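Long-range contact in immunoreactive 84kD antigen PG93 (PDB 5M11), which serves as an essential bacterial surface component of the type-IX secretion system of Porphyromonas gingivalis and binds zinc and calcium ions: residues A[384-389]-A[396-401]. Sequence-based numbering, arbitrary orientation.
Sequences DHFFVG and FEFKDG. With ZN (zinc ion), chain D.
With CG of His385 trans to the backbone N (chi1 -170°) and CG of Glu397 likewise (chi1 -169°), its chain extended beyond, the imidazole and the carboxylate lean together across the antiparallel pairing. His385 NE2 donates to Glu397 OE2 at 2.8 Å; OE2 lies near the ring plane and is approached from the anti side of the carboxylate, 24° out of the carboxylate plane, while Tyr407 holds OE1, so both oxygens are engaged and the group's rotation is restrained. Glu397 CG sits over one face of the Phe387 ring, 4.0 Å from its centroid. On the other face of the sheet, Phe398 CB lies over the Phe386 ring, 3.6 Å from the centroid; the two nearly parallel rings are slid apart, with little overlap. Backbone hydrogen bonds pair Phe386 with Phe398 and Val388 with Phe396. Beside the Asp384-Asp400 end of the pairing, zinc is bound by Asp384 OD2 and Lys399 NZ, each at 2.1 Å, and by Asp382. The ligating amine is presumably neutral, so the salt bridge of Lys399 NZ to Asp400 OD1 (2.8 Å) may carry little charge. This is the central hairpin of a four-stranded antiparallel meander of the beta-propeller blade kind, with a zinc site at one end.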
loop_
_atom_site.group_PDB
_atom_site.type_symbol
_atom_site.label_atom_id
_atom_site.label_comp_id
_atom_site.label_asym_id
_atom_site.label_seq_id
_atom_site.Cartn_x
_atom_site.Cartn_y
_atom_site.Cartn_z
ATOM N N ASP A 384 8.034 -13.248 -20.517
ATOM C CA ASP A 384 6.590 -13.378 -20.678
ATOM C C ASP A 384 6.109 -14.781 -20.327
ATOM O O ASP A 384 4.908 -15.010 -20.307
ATOM C CB ASP A 384 6.086 -12.932 -22.067
ATOM C CG ASP A 384 6.945 -13.293 -23.262
ATOM O OD1 ASP A 384 7.566 -12.368 -23.848
ATOM O OD2 ASP A 384 6.920 -14.484 -23.679
ATOM N N HIS A 385 7.023 -15.685 -19.969
ATOM C CA HIS A 385 6.694 -17.045 -19.565
ATOM C C HIS A 385 6.881 -17.174 -18.059
ATOM O O HIS A 385 8.008 -17.265 -17.565
ATOM C CB HIS A 385 7.530 -18.087 -20.341
ATOM C CG HIS A 385 7.087 -19.515 -20.169
ATOM N ND1 HIS A 385 8.014 -20.552 -20.065
ATOM C CD2 HIS A 385 5.837 -20.041 -20.108
ATOM C CE1 HIS A 385 7.298 -21.659 -19.932
ATOM N NE2 HIS A 385 5.986 -21.401 -19.953
ATOM N N PHE A 386 5.765 -17.131 -17.328
ATOM C CA PHE A 386 5.767 -17.259 -15.879
ATOM C C PHE A 386 4.574 -18.082 -15.434
ATOM O O PHE A 386 3.593 -18.194 -16.170
ATOM C CB PHE A 386 5.792 -15.877 -15.173
ATOM C CG PHE A 386 4.637 -14.947 -15.476
ATOM C CD1 PHE A 386 3.512 -14.921 -14.663
ATOM C CD2 PHE A 386 4.690 -14.074 -16.561
ATOM C CE1 PHE A 386 2.452 -14.053 -14.937
ATOM C CE2 PHE A 386 3.625 -13.215 -16.842
ATOM C CZ PHE A 386 2.519 -13.199 -16.022
ATOM N N PHE A 387 4.670 -18.657 -14.226
ATOM C CA PHE A 387 3.633 -19.457 -13.580
ATOM C C PHE A 387 3.103 -18.743 -12.336
ATOM O O PHE A 387 3.822 -17.944 -11.707
ATOM C CB PHE A 387 4.159 -20.857 -13.209
ATOM C CG PHE A 387 4.191 -21.849 -14.351
ATOM C CD1 PHE A 387 3.104 -22.685 -14.600
ATOM C CD2 PHE A 387 5.307 -21.956 -15.168
ATOM C CE1 PHE A 387 3.132 -23.599 -15.659
ATOM C CE2 PHE A 387 5.328 -22.856 -16.235
ATOM C CZ PHE A 387 4.247 -23.680 -16.465
ATOM N N VAL A 388 1.825 -19.008 -12.000
ATOM C CA VAL A 388 1.165 -18.420 -10.832
ATOM C C VAL A 388 0.457 -19.516 -10.017
ATOM O O VAL A 388 -0.311 -20.306 -10.559
ATOM C CB VAL A 388 0.195 -17.263 -11.197
ATOM C CG1 VAL A 388 -0.447 -16.659 -9.945
ATOM C CG2 VAL A 388 0.914 -16.181 -11.998
ATOM N N GLY A 389 0.721 -19.526 -8.718
ATOM C CA GLY A 389 0.109 -20.458 -7.788
ATOM C C GLY A 389 -1.007 -19.789 -7.025
ATOM O O GLY A 389 -0.772 -18.795 -6.326
ATOM N N PHE A 396 -1.271 -21.810 -12.654
ATOM C CA PHE A 396 -1.605 -21.091 -13.872
ATOM C C PHE A 396 -0.360 -20.779 -14.667
ATOM O O PHE A 396 0.682 -20.449 -14.103
ATOM C CB PHE A 396 -2.385 -19.812 -13.536
ATOM C CG PHE A 396 -3.809 -20.068 -13.077
ATOM C CD1 PHE A 396 -4.875 -19.953 -13.966
ATOM C CD2 PHE A 396 -4.085 -20.405 -11.752
ATOM C CE1 PHE A 396 -6.191 -20.168 -13.538
ATOM C CE2 PHE A 396 -5.402 -20.653 -11.334
ATOM C CZ PHE A 396 -6.446 -20.509 -12.223
ATOM N N GLU A 397 -0.469 -20.935 -15.990
ATOM C CA GLU A 397 0.608 -20.670 -16.932
ATOM C C GLU A 397 0.273 -19.432 -17.719
ATOM O O GLU A 397 -0.809 -19.342 -18.320
ATOM C CB GLU A 397 0.838 -21.871 -17.871
ATOM C CG GLU A 397 2.110 -21.757 -18.696
ATOM C CD GLU A 397 2.605 -23.003 -19.406
ATOM O OE1 GLU A 397 1.991 -24.080 -19.245
ATOM O OE2 GLU A 397 3.634 -22.906 -20.110
ATOM N N PHE A 398 1.199 -18.473 -17.706
ATOM C CA PHE A 398 1.080 -17.249 -18.481
ATOM C C PHE A 398 2.139 -17.283 -19.564
ATOM O O PHE A 398 3.242 -17.793 -19.329
ATOM C CB PHE A 398 1.190 -16.018 -17.589
ATOM C CG PHE A 398 -0.026 -15.819 -16.710
ATOM C CD1 PHE A 398 -1.049 -14.962 -17.093
ATOM C CD2 PHE A 398 -0.155 -16.503 -15.502
ATOM C CE1 PHE A 398 -2.180 -14.794 -16.286
ATOM C CE2 PHE A 398 -1.291 -16.340 -14.704
ATOM C CZ PHE A 398 -2.290 -15.482 -15.096
ATOM N N LYS A 399 1.765 -16.855 -20.783
ATOM C CA LYS A 399 2.655 -16.857 -21.940
ATOM C C LYS A 399 2.222 -15.768 -22.941
ATOM O O LYS A 399 1.070 -15.755 -23.413
ATOM C CB LYS A 399 2.692 -18.259 -22.583
ATOM C CG LYS A 399 3.695 -18.456 -23.722
ATOM C CD LYS A 399 5.087 -18.872 -23.269
ATOM C CE LYS A 399 6.045 -19.044 -24.427
ATOM N NZ LYS A 399 6.443 -17.747 -25.041
ATOM N N ASP A 400 3.164 -14.843 -23.240
ATOM C CA ASP A 400 3.020 -13.725 -24.179
ATOM C C ASP A 400 1.759 -12.846 -23.920
ATOM O O ASP A 400 1.009 -12.529 -24.851
ATOM C CB ASP A 400 3.069 -14.216 -25.642
ATOM C CG ASP A 400 4.485 -14.469 -26.121
ATOM O OD1 ASP A 400 4.913 -15.641 -26.106
ATOM O OD2 ASP A 400 5.181 -13.486 -26.471
ATOM N N GLY A 401 1.585 -12.433 -22.662
ATOM C CA GLY A 401 0.520 -11.527 -22.229
ATOM C C GLY A 401 -0.885 -12.079 -22.101
ATOM O O GLY A 401 -1.851 -11.300 -22.099
HETATM ZN ZN ZN D . 7.809 -16.328 -24.312
#